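Local coordinates for rhamnose ABC transporter, rhamnose-binding protein (Actinomyces odontolyticus ATCC 17982, PDB 5BQ3) that probably binds a carbohydrate, most likely rhamnose, as the extracytoplasmic solute-binding component of a bacterial ABC sugar importer, at residues Q204-L209 and A228-Y233; I139-M144 and A218-T223; R232-S237 and G241-T246; I189-Y194 and Q211-L216; F257-T262 and D325-Y330. All coordinates share one frame; numbering follows the deposited sequence.

Contact 1. Residues Q204-L209 and A228-Y233; sequences QEAQGL and AATARY
The phenol ring of Y233 is laid with one face against the backbone of helix 199-212 at A206 and Q207. Q207 CA sits over that face, 3.9 Å from the ring centroid and 19° off the normal, as a CH-pi contact. A206 C lies above the same face, displaced toward the rim, while A206 O approaches Y233 CE2 at 3.6 Å. Because CG of Y233 stands anti to its backbone N (chi1 169°), the ring reaches out from helix 224-236 to the neighbouring helix. The extended Q207 side chain crosses that of Y233 at about a right angle, Q207 CG lying 3.7 Å from Y233 CE1. Nearer the interior, A206 CB meets T230 CG2 at 3.8 Å, and L158 of strand 153-159 touches both side chains. The axes of the two short segments approach to 8.9 Å with their N-to-C directions 50° from each other, as two helices on the same side of a parallel sheet. The hydroxyl T230 OG1 is taken up within its own helix by the carbonyl of G226. No hydrogen bond joins the two segments, so they are held by dispersion and by the weak polarity of a CH group facing a pi cloud.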
# COMPACT_ATOMS: atom_id res chain seq x y z
N GLN A 204 -10.76 -11.16 -19.68
CA GLN A 204 -11.60 -12.31 -20.01
C GLN A 204 -12.60 -12.59 -18.90
O GLN A 204 -13.75 -12.94 -19.20
CB GLN A 204 -10.73 -13.56 -20.27
CG GLN A 204 -10.07 -13.57 -21.65
CD GLN A 204 -8.91 -14.53 -21.77
OE1 GLN A 204 -8.56 -15.29 -20.86
NE2 GLN A 204 -8.27 -14.51 -22.93
N GLU A 205 -12.19 -12.41 -17.63
CA GLU A 205 -13.04 -12.60 -16.45
C GLU A 205 -14.12 -11.52 -16.38
O GLU A 205 -15.25 -11.84 -16.02
CB GLU A 205 -12.22 -12.62 -15.15
CG GLU A 205 -11.42 -13.90 -14.93
CD GLU A 205 -12.18 -15.21 -14.92
OE1 GLU A 205 -13.24 -15.29 -14.25
OE2 GLU A 205 -11.71 -16.18 -15.56
N ALA A 206 -13.77 -10.27 -16.76
CA ALA A 206 -14.70 -9.14 -16.80
C ALA A 206 -15.72 -9.30 -17.92
O ALA A 206 -16.88 -8.91 -17.76
CB ALA A 206 -13.93 -7.84 -16.98
N GLN A 207 -15.29 -9.88 -19.06
CA GLN A 207 -16.12 -10.15 -20.24
C GLN A 207 -17.18 -11.21 -19.91
O GLN A 207 -18.36 -11.02 -20.21
CB GLN A 207 -15.24 -10.60 -21.42
CG GLN A 207 -15.95 -10.62 -22.77
CD GLN A 207 -15.06 -11.01 -23.93
OE1 GLN A 207 -13.87 -11.34 -23.78
NE2 GLN A 207 -15.62 -10.98 -25.13
N GLY A 208 -16.75 -12.30 -19.25
CA GLY A 208 -17.61 -13.40 -18.82
C GLY A 208 -18.53 -13.03 -17.67
O GLY A 208 -19.61 -13.62 -17.53
N LEU A 209 -18.10 -12.05 -16.85
CA LEU A 209 -18.83 -11.52 -15.69
C LEU A 209 -20.15 -10.86 -16.13
O LEU A 209 -21.18 -11.09 -15.51
CB LEU A 209 -17.94 -10.51 -14.95
CG LEU A 209 -18.19 -10.24 -13.47
CD1 LEU A 209 -18.10 -11.51 -12.64
CD2 LEU A 209 -17.19 -9.24 -12.94
N ALA A 228 -7.70 -2.17 -14.19
CA ALA A 228 -7.24 -1.62 -15.47
C ALA A 228 -7.83 -2.37 -16.65
O ALA A 228 -8.28 -1.74 -17.62
CB ALA A 228 -5.72 -1.65 -15.53
N ALA A 229 -7.86 -3.72 -16.57
CA ALA A 229 -8.40 -4.61 -17.61
C ALA A 229 -9.93 -4.54 -17.67
O ALA A 229 -10.49 -4.64 -18.76
CB ALA A 229 -7.94 -6.03 -17.36
N THR A 230 -10.60 -4.37 -16.51
CA THR A 230 -12.06 -4.26 -16.42
C THR A 230 -12.51 -2.91 -17.00
O THR A 230 -13.54 -2.85 -17.68
CB THR A 230 -12.55 -4.47 -14.98
OG1 THR A 230 -11.95 -5.66 -14.46
CG2 THR A 230 -14.06 -4.62 -14.88
N ALA A 231 -11.73 -1.83 -16.74
CA ALA A 231 -12.00 -0.49 -17.25
C ALA A 231 -11.88 -0.46 -18.77
O ALA A 231 -12.69 0.19 -19.43
CB ALA A 231 -11.06 0.51 -16.63
N ARG A 232 -10.89 -1.20 -19.32
CA ARG A 232 -10.65 -1.30 -20.76
C ARG A 232 -11.81 -2.03 -21.44
O ARG A 232 -12.17 -1.68 -22.57
CB ARG A 232 -9.32 -2.01 -21.05
CG ARG A 232 -8.77 -1.72 -22.44
CD ARG A 232 -7.36 -2.23 -22.65
NE ARG A 232 -7.30 -3.68 -22.75
CZ ARG A 232 -6.81 -4.48 -21.81
NH1 ARG A 232 -6.33 -3.97 -20.68
NH2 ARG A 232 -6.79 -5.79 -21.99
N TYR A 233 -12.41 -3.03 -20.75
CA TYR A 233 -13.55 -3.78 -21.27
C TYR A 233 -14.82 -2.93 -21.25
O TYR A 233 -15.52 -2.88 -22.27
CB TYR A 233 -13.77 -5.10 -20.49
CG TYR A 233 -15.09 -5.77 -20.81
CD1 TYR A 233 -15.30 -6.42 -22.02
CD2 TYR A 233 -16.16 -5.72 -19.91
CE1 TYR A 233 -16.52 -7.00 -22.34
CE2 TYR A 233 -17.39 -6.29 -20.21
CZ TYR A 233 -17.57 -6.94 -21.43
OH TYR A 233 -18.78 -7.52 -21.73

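Contact 2. Residues I139-M144 and A218-T223; sequences ITMLDM and AIVSPT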
# COMPACT_ATOMS: atom_id res chain seq x y z
N ILE A 139 -13.58 -1.14 4.07
CA ILE A 139 -14.58 -0.12 4.42
C ILE A 139 -14.63 0.94 3.31
O ILE A 139 -15.71 1.25 2.82
CB ILE A 139 -14.31 0.48 5.84
CG1 ILE A 139 -14.76 -0.52 6.93
CG2 ILE A 139 -14.99 1.84 6.03
CD1 ILE A 139 -14.13 -0.33 8.32
N THR A 140 -13.44 1.44 2.88
CA THR A 140 -13.28 2.44 1.82
C THR A 140 -13.96 1.96 0.54
O THR A 140 -14.75 2.71 -0.03
CB THR A 140 -11.79 2.76 1.61
OG1 THR A 140 -11.23 3.18 2.85
CG2 THR A 140 -11.56 3.84 0.55
N MSE A 141 -13.69 0.71 0.13
CA MSE A 141 -14.26 0.08 -1.06
C MSE A 141 -15.78 -0.07 -0.96
O MSE A 141 -16.47 0.33 -1.90
CB MSE A 141 -13.59 -1.26 -1.33
CG MSE A 141 -12.15 -1.08 -1.78
SE MSE A 141 -11.45 -2.62 -2.66
CE MSE A 141 -11.29 -3.84 -1.10
N LEU A 142 -16.31 -0.56 0.18
CA LEU A 142 -17.75 -0.68 0.41
C LEU A 142 -18.44 0.68 0.40
O LEU A 142 -19.56 0.78 -0.09
CB LEU A 142 -18.05 -1.38 1.74
CG LEU A 142 -17.84 -2.89 1.79
CD1 LEU A 142 -17.74 -3.34 3.22
CD2 LEU A 142 -18.96 -3.63 1.08
N ASP A 143 -17.76 1.73 0.92
CA ASP A 143 -18.27 3.11 0.94
C ASP A 143 -18.43 3.67 -0.47
O ASP A 143 -19.43 4.31 -0.75
CB ASP A 143 -17.35 4.03 1.77
CG ASP A 143 -17.66 4.13 3.25
OD1 ASP A 143 -18.43 3.28 3.76
OD2 ASP A 143 -17.13 5.05 3.91
N MSE A 144 -17.43 3.41 -1.35
CA MSE A 144 -17.43 3.85 -2.76
C MSE A 144 -18.49 3.09 -3.56
O MSE A 144 -19.16 3.70 -4.39
CB MSE A 144 -16.04 3.65 -3.39
CG MSE A 144 -14.95 4.53 -2.75
SE MSE A 144 -13.22 4.47 -3.65
CE MSE A 144 -12.80 2.59 -3.46
N ALA A 218 -22.41 -2.93 -10.31
CA ALA A 218 -21.01 -2.52 -10.14
C ALA A 218 -20.04 -3.70 -10.03
O ALA A 218 -20.45 -4.83 -9.77
CB ALA A 218 -20.87 -1.65 -8.90
N ILE A 219 -18.73 -3.40 -10.21
CA ILE A 219 -17.62 -4.35 -10.08
C ILE A 219 -16.58 -3.75 -9.13
O ILE A 219 -16.18 -2.61 -9.31
CB ILE A 219 -16.99 -4.75 -11.46
CG1 ILE A 219 -18.03 -5.35 -12.43
CG2 ILE A 219 -15.81 -5.73 -11.28
CD1 ILE A 219 -17.68 -5.32 -13.91
N VAL A 220 -16.17 -4.53 -8.11
CA VAL A 220 -15.11 -4.17 -7.16
C VAL A 220 -13.87 -4.93 -7.56
O VAL A 220 -13.91 -6.16 -7.63
CB VAL A 220 -15.47 -4.42 -5.67
CG1 VAL A 220 -14.44 -3.79 -4.74
CG2 VAL A 220 -16.86 -3.92 -5.34
N SER A 221 -12.77 -4.22 -7.85
CA SER A 221 -11.53 -4.88 -8.24
C SER A 221 -10.39 -4.49 -7.28
O SER A 221 -9.75 -3.46 -7.47
CB SER A 221 -11.18 -4.59 -9.69
OG SER A 221 -10.48 -5.68 -10.24
N PRO A 222 -10.15 -5.30 -6.22
CA PRO A 222 -9.07 -4.96 -5.27
C PRO A 222 -7.68 -5.34 -5.80
O PRO A 222 -6.87 -5.93 -5.09
CB PRO A 222 -9.46 -5.75 -4.02
CG PRO A 222 -10.18 -6.95 -4.54
CD PRO A 222 -10.81 -6.57 -5.85
N THR A 223 -7.40 -4.96 -7.06
CA THR A 223 -6.15 -5.23 -7.79
C THR A 223 -5.96 -4.16 -8.88
O THR A 223 -6.89 -3.88 -9.64
CB THR A 223 -6.14 -6.68 -8.37
OG1 THR A 223 -5.09 -6.82 -9.33
CG2 THR A 223 -7.47 -7.10 -8.98
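M141 and V220 are the residues whose CA atoms come nearest, 7.5 Å apart, where helix 134-149 passes over strand 218-221. The strand backbone is extended through V220 and S221, then bends at P222, the centre of an inverse gamma turn. Beyond it T223 takes the N-cap position of helix 224-236, its OG1 hydrogen-bonded to D197 OD1 and more weakly to V225 N and G226 N. Between helix and strand, contact is made by one long side chain, the selenomethionine M141. Its CG stands anti to the carbonyl carbon (chi1 -70°) and the chain bends at its last torsion (chi3 -71°), which turns the methyl CE onto the proline. The selenium of M141 rests 3.8 Å from V220 CG1, and M141 CE lies 3.9 Å from P222 CB. This is helix-on-sheet packing in one of the two alpha/beta lobes of a periplasmic binding protein, with strand 218-221 lying between strands 153-159 and 244-247 in the parallel sheet. All three touching residues are buried and the contact is wholly apolar. M174 of helix 165-180 also packs on M141, and V145, one turn further along helix 134-149, also packs on V220. The polar groups nearby are bonded outside the contact: P222 O to Q167 NE2, S221 OG to L158 O.

Contact 3. Residues R232-S237 and G241-T246; sequences RYLSTS and GKVFLT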
# COMPACT_ATOMS: atom_id res chain seq x y z
N ARG A 232 -10.89 -1.20 -19.32
CA ARG A 232 -10.65 -1.30 -20.76
C ARG A 232 -11.81 -2.03 -21.44
O ARG A 232 -12.17 -1.68 -22.57
CB ARG A 232 -9.32 -2.01 -21.05
CG ARG A 232 -8.77 -1.72 -22.44
CD ARG A 232 -7.36 -2.23 -22.65
NE ARG A 232 -7.30 -3.68 -22.75
CZ ARG A 232 -6.81 -4.48 -21.81
NH1 ARG A 232 -6.33 -3.97 -20.68
NH2 ARG A 232 -6.79 -5.79 -21.99
N TYR A 233 -12.41 -3.03 -20.75
CA TYR A 233 -13.55 -3.78 -21.27
C TYR A 233 -14.82 -2.93 -21.25
O TYR A 233 -15.52 -2.88 -22.27
CB TYR A 233 -13.77 -5.10 -20.49
CG TYR A 233 -15.09 -5.77 -20.81
CD1 TYR A 233 -15.30 -6.42 -22.02
CD2 TYR A 233 -16.16 -5.72 -19.91
CE1 TYR A 233 -16.52 -7.00 -22.34
CE2 TYR A 233 -17.39 -6.29 -20.21
CZ TYR A 233 -17.57 -6.94 -21.43
OH TYR A 233 -18.78 -7.52 -21.73
N LEU A 234 -15.14 -2.30 -20.10
CA LEU A 234 -16.34 -1.48 -19.91
C LEU A 234 -16.40 -0.27 -20.85
O LEU A 234 -17.47 0.00 -21.39
CB LEU A 234 -16.48 -1.02 -18.45
CG LEU A 234 -16.87 -2.10 -17.44
CD1 LEU A 234 -16.43 -1.72 -16.05
CD2 LEU A 234 -18.36 -2.38 -17.46
N SER A 235 -15.26 0.41 -21.08
CA SER A 235 -15.16 1.58 -21.96
C SER A 235 -15.42 1.24 -23.44
O SER A 235 -15.91 2.09 -24.18
CB SER A 235 -13.79 2.24 -21.83
OG SER A 235 -12.75 1.34 -22.17
N THR A 236 -15.09 -0.00 -23.86
CA THR A 236 -15.26 -0.48 -25.24
C THR A 236 -16.60 -1.21 -25.44
O THR A 236 -16.95 -1.53 -26.57
CB THR A 236 -14.08 -1.38 -25.65
OG1 THR A 236 -13.93 -2.45 -24.71
CG2 THR A 236 -12.77 -0.61 -25.78
N SER A 237 -17.34 -1.47 -24.34
CA SER A 237 -18.63 -2.17 -24.38
C SER A 237 -19.82 -1.21 -24.20
O SER A 237 -19.63 -0.01 -23.96
CB SER A 237 -18.68 -3.28 -23.33
OG SER A 237 -18.69 -2.75 -22.01
N GLY A 241 -20.55 3.47 -18.29
CA GLY A 241 -21.34 4.38 -17.47
C GLY A 241 -22.50 3.72 -16.75
O GLY A 241 -22.90 4.19 -15.68
N LYS A 242 -23.04 2.63 -17.33
CA LYS A 242 -24.15 1.85 -16.78
C LYS A 242 -23.68 0.96 -15.62
O LYS A 242 -24.30 0.98 -14.55
CB LYS A 242 -24.82 1.00 -17.89
CG LYS A 242 -25.56 1.83 -18.93
CD LYS A 242 -26.10 0.96 -20.05
CE LYS A 242 -26.85 1.78 -21.08
NZ LYS A 242 -27.39 0.93 -22.17
N VAL A 243 -22.58 0.21 -15.82
CA VAL A 243 -21.98 -0.65 -14.79
C VAL A 243 -20.80 0.13 -14.19
O VAL A 243 -19.86 0.48 -14.90
CB VAL A 243 -21.57 -2.05 -15.33
CG1 VAL A 243 -20.84 -2.87 -14.27
CG2 VAL A 243 -22.78 -2.82 -15.85
N PHE A 244 -20.89 0.42 -12.88
CA PHE A 244 -19.86 1.15 -12.14
C PHE A 244 -18.64 0.29 -11.85
O PHE A 244 -18.78 -0.92 -11.64
CB PHE A 244 -20.43 1.71 -10.82
CG PHE A 244 -21.48 2.78 -10.99
CD1 PHE A 244 -21.12 4.12 -11.06
CD2 PHE A 244 -22.83 2.45 -11.06
CE1 PHE A 244 -22.10 5.11 -11.23
CE2 PHE A 244 -23.80 3.44 -11.23
CZ PHE A 244 -23.43 4.76 -11.31
N LEU A 245 -17.45 0.89 -11.83
CA LEU A 245 -16.23 0.17 -11.53
C LEU A 245 -15.42 0.94 -10.50
O LEU A 245 -15.09 2.12 -10.69
CB LEU A 245 -15.39 -0.12 -12.79
CG LEU A 245 -14.01 -0.78 -12.55
CD1 LEU A 245 -14.13 -2.21 -12.04
CD2 LEU A 245 -13.18 -0.73 -13.78
N THR A 246 -15.08 0.25 -9.41
CA THR A 246 -14.29 0.79 -8.32
C THR A 246 -13.36 -0.33 -7.79
O THR A 246 -13.42 -1.47 -8.25
CB THR A 246 -15.20 1.42 -7.25
OG1 THR A 246 -14.39 2.11 -6.29
CG2 THR A 246 -16.10 0.42 -6.55
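Apolar packing makes the whole of the cross-contact, with L234 near the end of helix 224-236 set against V243 and L245. The two methyls of L234 divide the work: CD2 lies 3.9 Å from V243 CB, while CD1 lies 3.8 Å from L245 CB and also reaches L245 CD2. L234 crosses V243 at about a right angle and meets L245 on a slant. In both V243 and L245 the first side-chain bond runs anti to the backbone N (chi1 175°), which puts CG1 of V243 near L234 CD2 and leaves L245 to touch with CB and CD2. Y239 and T262 also touch L234, while L245 further contacts I227, T230 and A231 of the same helix.

No hydrogen bond crosses between the segments; those of 232-237 gather at the helix end and the residue after it. S237 OG donates to L234 O at 3.1 Å, from above the carbonyl plane. T236 OG1 lies 2.9 Å from both R232 O and Y233 O, one proton for two acceptors. Separately, strand bonds pair F244 and T246 with I219. The arrangement is the second half of a beta-alpha-beta unit, strand 218-221, helix 224-236 and strand 244-247, in which the helix covers the edge strand it leads into.

Contact 4. Residues I189-Y194 and Q211-L216; sequences IVAKVY and QAHPDL
V190 and A191, on edge strand 187-194 of the parallel sheet of this lobe, face the turn that leaves helix 199-212, in a periplasmic binding protein fold. The tight part centres on V190 CG2, which is 3.6 Å from L216 CD1 and also covers one face of the H213 imidazole as a CH-pi contact. It lies 4.2 Å from the ring centroid and 27° off the normal. With CG1 anti to the carbonyl carbon (chi1 -61°), CG2 is left between the backbone N and the carbonyl carbon of V190, on the side of the turn. A191 CB approaches the same ring obliquely, 3.6 Å from H213 CE1. L216 is the buried member, and its side chain also packs on A156 of the neighbouring strand.

The solvent side is that of the turn and the helix end before it, where A212, P214 and D215 are all exposed. V190, A191 and H213 are partly exposed and touch a crystal neighbour. H213 is the first residue to leave helical geometry and begins a type I beta turn that closes at L216, bringing histidine and leucine to the same valine. D215, within this turn, carries its charge to a salt bridge with K154 of strand 153-159. No hydrogen bond spans the two segments: H213 NE2 comes within 3.3 Å of V190 O, but the angle is too poor for a bond.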
# COMPACT_ATOMS: atom_id res chain seq x y z
N ILE A 189 -23.42 -9.34 -3.11
CA ILE A 189 -22.33 -9.94 -3.87
C ILE A 189 -22.93 -11.11 -4.65
O ILE A 189 -23.56 -11.99 -4.05
CB ILE A 189 -21.10 -10.34 -3.01
CG1 ILE A 189 -20.56 -9.15 -2.16
CG2 ILE A 189 -19.98 -10.99 -3.85
CD1 ILE A 189 -20.09 -7.84 -2.91
N VAL A 190 -22.82 -11.07 -5.99
CA VAL A 190 -23.41 -12.08 -6.87
C VAL A 190 -22.33 -12.93 -7.57
O VAL A 190 -22.66 -13.97 -8.14
CB VAL A 190 -24.40 -11.46 -7.90
CG1 VAL A 190 -25.57 -10.77 -7.20
CG2 VAL A 190 -23.70 -10.50 -8.86
N ALA A 191 -21.06 -12.50 -7.54
CA ALA A 191 -19.95 -13.21 -8.17
C ALA A 191 -18.60 -12.86 -7.54
O ALA A 191 -18.40 -11.74 -7.06
CB ALA A 191 -19.90 -12.91 -9.66
N LYS A 192 -17.66 -13.83 -7.57
CA LYS A 192 -16.28 -13.72 -7.09
C LYS A 192 -15.36 -14.40 -8.10
O LYS A 192 -15.18 -15.62 -8.06
CB LYS A 192 -16.12 -14.32 -5.68
CG LYS A 192 -16.60 -13.42 -4.55
CD LYS A 192 -15.74 -13.56 -3.30
CE LYS A 192 -16.18 -14.68 -2.39
NZ LYS A 192 -15.19 -14.92 -1.31
N VAL A 193 -14.83 -13.61 -9.05
CA VAL A 193 -13.95 -14.10 -10.12
C VAL A 193 -12.49 -13.71 -9.84
O VAL A 193 -12.24 -12.77 -9.08
CB VAL A 193 -14.39 -13.67 -11.54
CG1 VAL A 193 -15.69 -14.37 -11.95
CG2 VAL A 193 -14.52 -12.15 -11.66
N TYR A 194 -11.54 -14.44 -10.44
CA TYR A 194 -10.11 -14.22 -10.22
C TYR A 194 -9.35 -13.99 -11.54
O TYR A 194 -9.35 -14.85 -12.42
CB TYR A 194 -9.51 -15.40 -9.43
CG TYR A 194 -10.20 -15.61 -8.09
CD1 TYR A 194 -9.91 -14.80 -7.00
CD2 TYR A 194 -11.16 -16.60 -7.93
CE1 TYR A 194 -10.56 -14.96 -5.78
CE2 TYR A 194 -11.82 -16.78 -6.72
CZ TYR A 194 -11.52 -15.96 -5.64
OH TYR A 194 -12.15 -16.13 -4.44
N GLN A 211 -21.54 -11.50 -19.03
CA GLN A 211 -22.25 -12.54 -19.78
C GLN A 211 -23.11 -13.38 -18.83
O GLN A 211 -24.26 -13.67 -19.16
CB GLN A 211 -21.25 -13.43 -20.55
CG GLN A 211 -20.76 -12.81 -21.85
CD GLN A 211 -19.62 -13.57 -22.52
OE1 GLN A 211 -19.21 -14.65 -22.09
NE2 GLN A 211 -19.09 -12.99 -23.59
N ALA A 212 -22.56 -13.73 -17.65
CA ALA A 212 -23.23 -14.52 -16.62
C ALA A 212 -24.14 -13.66 -15.74
O ALA A 212 -25.15 -14.16 -15.23
CB ALA A 212 -22.20 -15.23 -15.75
N HIS A 213 -23.79 -12.37 -15.55
CA HIS A 213 -24.56 -11.42 -14.74
C HIS A 213 -24.77 -10.11 -15.52
O HIS A 213 -24.05 -9.13 -15.28
CB HIS A 213 -23.87 -11.16 -13.39
CG HIS A 213 -23.65 -12.39 -12.57
ND1 HIS A 213 -22.46 -13.10 -12.64
CD2 HIS A 213 -24.47 -13.01 -11.68
CE1 HIS A 213 -22.59 -14.11 -11.80
NE2 HIS A 213 -23.78 -14.09 -11.20
N PRO A 214 -25.73 -10.05 -16.48
CA PRO A 214 -25.93 -8.80 -17.24
C PRO A 214 -26.67 -7.71 -16.45
O PRO A 214 -26.59 -6.54 -16.83
CB PRO A 214 -26.72 -9.25 -18.47
CG PRO A 214 -27.44 -10.47 -18.05
CD PRO A 214 -26.68 -11.10 -16.92
N ASP A 215 -27.36 -8.09 -15.36
CA ASP A 215 -28.13 -7.20 -14.48
C ASP A 215 -27.23 -6.60 -13.36
O ASP A 215 -27.74 -6.10 -12.35
CB ASP A 215 -29.34 -7.95 -13.88
CG ASP A 215 -29.03 -9.19 -13.05
OD1 ASP A 215 -27.94 -9.78 -13.22
OD2 ASP A 215 -29.91 -9.61 -12.27
N LEU A 216 -25.91 -6.62 -13.59
CA LEU A 216 -24.87 -6.12 -12.69
C LEU A 216 -24.91 -4.61 -12.53
O LEU A 216 -25.05 -3.89 -13.52
CB LEU A 216 -23.50 -6.55 -13.23
CG LEU A 216 -22.40 -6.87 -12.23
CD1 LEU A 216 -22.80 -8.01 -11.31
CD2 LEU A 216 -21.13 -7.27 -12.95

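Contact 5. Residues F257-T262 and D325-Y330; sequences FVKDGT and DNIDKY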
# COMPACT_ATOMS: atom_id res chain seq x y z
N PHE A 257 -9.69 6.63 -18.05
CA PHE A 257 -10.99 6.04 -17.71
C PHE A 257 -11.80 6.92 -16.76
O PHE A 257 -13.03 6.89 -16.81
CB PHE A 257 -10.81 4.65 -17.10
CG PHE A 257 -10.08 3.68 -18.00
CD1 PHE A 257 -10.66 3.21 -19.17
CD2 PHE A 257 -8.80 3.23 -17.67
CE1 PHE A 257 -9.98 2.32 -20.00
CE2 PHE A 257 -8.13 2.33 -18.50
CZ PHE A 257 -8.72 1.88 -19.66
N VAL A 258 -11.11 7.69 -15.90
CA VAL A 258 -11.74 8.59 -14.93
C VAL A 258 -12.34 9.79 -15.70
O VAL A 258 -13.44 10.24 -15.38
CB VAL A 258 -10.76 9.01 -13.81
CG1 VAL A 258 -11.37 10.04 -12.88
CG2 VAL A 258 -10.30 7.80 -13.00
N LYS A 259 -11.63 10.27 -16.75
CA LYS A 259 -12.06 11.40 -17.58
C LYS A 259 -13.18 11.00 -18.55
O LYS A 259 -14.06 11.82 -18.80
CB LYS A 259 -10.87 12.00 -18.35
CG LYS A 259 -9.77 12.60 -17.46
CD LYS A 259 -10.16 13.89 -16.77
CE LYS A 259 -9.09 14.32 -15.80
NZ LYS A 259 -9.50 15.52 -15.03
N ASP A 260 -13.13 9.76 -19.10
CA ASP A 260 -14.13 9.19 -20.02
C ASP A 260 -15.49 9.09 -19.36
O ASP A 260 -16.52 9.29 -20.02
CB ASP A 260 -13.74 7.75 -20.44
CG ASP A 260 -12.56 7.57 -21.38
OD1 ASP A 260 -11.81 8.55 -21.59
OD2 ASP A 260 -12.36 6.43 -21.86
N GLY A 261 -15.48 8.69 -18.09
CA GLY A 261 -16.66 8.40 -17.30
C GLY A 261 -16.83 6.93 -16.98
O GLY A 261 -17.83 6.55 -16.36
N THR A 262 -15.86 6.07 -17.40
CA THR A 262 -15.86 4.62 -17.16
C THR A 262 -15.71 4.36 -15.65
O THR A 262 -16.41 3.51 -15.09
CB THR A 262 -14.76 3.93 -17.99
OG1 THR A 262 -14.87 4.33 -19.36
CG2 THR A 262 -14.81 2.41 -17.90
N ASP A 325 -11.08 15.14 -9.76
CA ASP A 325 -10.66 16.41 -9.15
C ASP A 325 -9.22 16.36 -8.59
O ASP A 325 -8.65 17.42 -8.34
CB ASP A 325 -11.63 16.82 -8.03
CG ASP A 325 -13.09 16.74 -8.44
OD1 ASP A 325 -13.55 17.63 -9.17
OD2 ASP A 325 -13.76 15.77 -8.03
N ASN A 326 -8.65 15.15 -8.41
CA ASN A 326 -7.29 15.01 -7.86
C ASN A 326 -6.43 13.98 -8.63
O ASN A 326 -5.27 13.80 -8.27
CB ASN A 326 -7.37 14.63 -6.37
CG ASN A 326 -7.90 13.24 -6.07
OD1 ASN A 326 -8.78 12.71 -6.78
ND2 ASN A 326 -7.40 12.63 -5.02
N ILE A 327 -6.99 13.35 -9.69
CA ILE A 327 -6.31 12.33 -10.50
C ILE A 327 -5.00 12.87 -11.14
O ILE A 327 -4.00 12.15 -11.14
CB ILE A 327 -7.26 11.69 -11.56
CG1 ILE A 327 -6.62 10.47 -12.27
CG2 ILE A 327 -7.82 12.70 -12.57
CD1 ILE A 327 -6.88 9.16 -11.64
N ASP A 328 -5.01 14.13 -11.62
CA ASP A 328 -3.86 14.77 -12.29
C ASP A 328 -2.82 15.34 -11.31
O ASP A 328 -1.83 15.93 -11.76
CB ASP A 328 -4.35 15.88 -13.24
CG ASP A 328 -5.32 15.43 -14.32
OD1 ASP A 328 -5.14 14.31 -14.85
OD2 ASP A 328 -6.22 16.22 -14.67
N LYS A 329 -3.02 15.14 -10.00
CA LYS A 329 -2.11 15.63 -8.96
C LYS A 329 -1.13 14.54 -8.48
O LYS A 329 -0.22 14.84 -7.71
CB LYS A 329 -2.92 16.18 -7.76
CG LYS A 329 -3.71 17.44 -8.07
CD LYS A 329 -4.61 17.83 -6.91
CE LYS A 329 -5.42 19.07 -7.22
NZ LYS A 329 -6.32 19.43 -6.09
N TYR A 330 -1.30 13.28 -8.96
CA TYR A 330 -0.48 12.13 -8.56
C TYR A 330 0.13 11.42 -9.78
O TYR A 330 -0.58 11.18 -10.75
CB TYR A 330 -1.32 11.13 -7.74
CG TYR A 330 -1.91 11.71 -6.47
CD1 TYR A 330 -1.19 11.70 -5.28
CD2 TYR A 330 -3.18 12.27 -6.47
CE1 TYR A 330 -1.74 12.23 -4.11
CE2 TYR A 330 -3.74 12.80 -5.30
CZ TYR A 330 -3.01 12.77 -4.12
OH TYR A 330 -3.56 13.31 -2.98
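V258 and K259, near the end of helix 251-260, pack against I327 and D328 in a 3-10 segment close to the C-terminus, so the tail folds back onto an alpha/beta lobe of the binding protein. The inner layer is apolar: V258 CG2 lies 3.9 Å from I327 CD1, the two side chains lying alongside and pointing opposite ways. K259 bends at its second torsion (chi2 -71°), and its CE passes I327 CG2 at 3.8 Å before the amine reaches the carboxylate. There K259 NZ forms a salt bridge with D328 OD2 at 3.4 Å, a weak hydrogen bond between two exposed side chains.

Further out, F266 of strand 266-268 touches both V258 and I327 and so backs the buried pair. The carbonyl of A324 is a second, weak partner for the lysine amine, and R255 makes a long, weak ion pair with D328. N326, just before the 3-10 segment, bonds through OD1 to N323 N and through ND2 to R321 O. Beyond I327, the ring of Y330 meets F322 edge to face. Within the turn itself, K329 N is hydrogen-bonded to N326 O at 3.1 Å.

Contacts 2 and 3 are buried and apolar, each setting a helix against a strand of the parallel sheet of this lobe. Their strands are neighbours, joined by backbone bonds such as I219 N to F244 O. Contact 1, partly buried like contacts 4 and 5, shares helix 224-236 with contact 3 and helix 199-212 with contact 4, linking two helices through backbone and ring; its T230 CG2 packs on both I219 and L245. Contact 4, at the far edge strand, uses an imidazole face. Contact 5 is the most polar of the five, with a salt bridge on its exposed side; F257 and T262 of segment 257-262 pack on residues of contacts 1 and 3, while contact 4 lies about 26 Å away between centres.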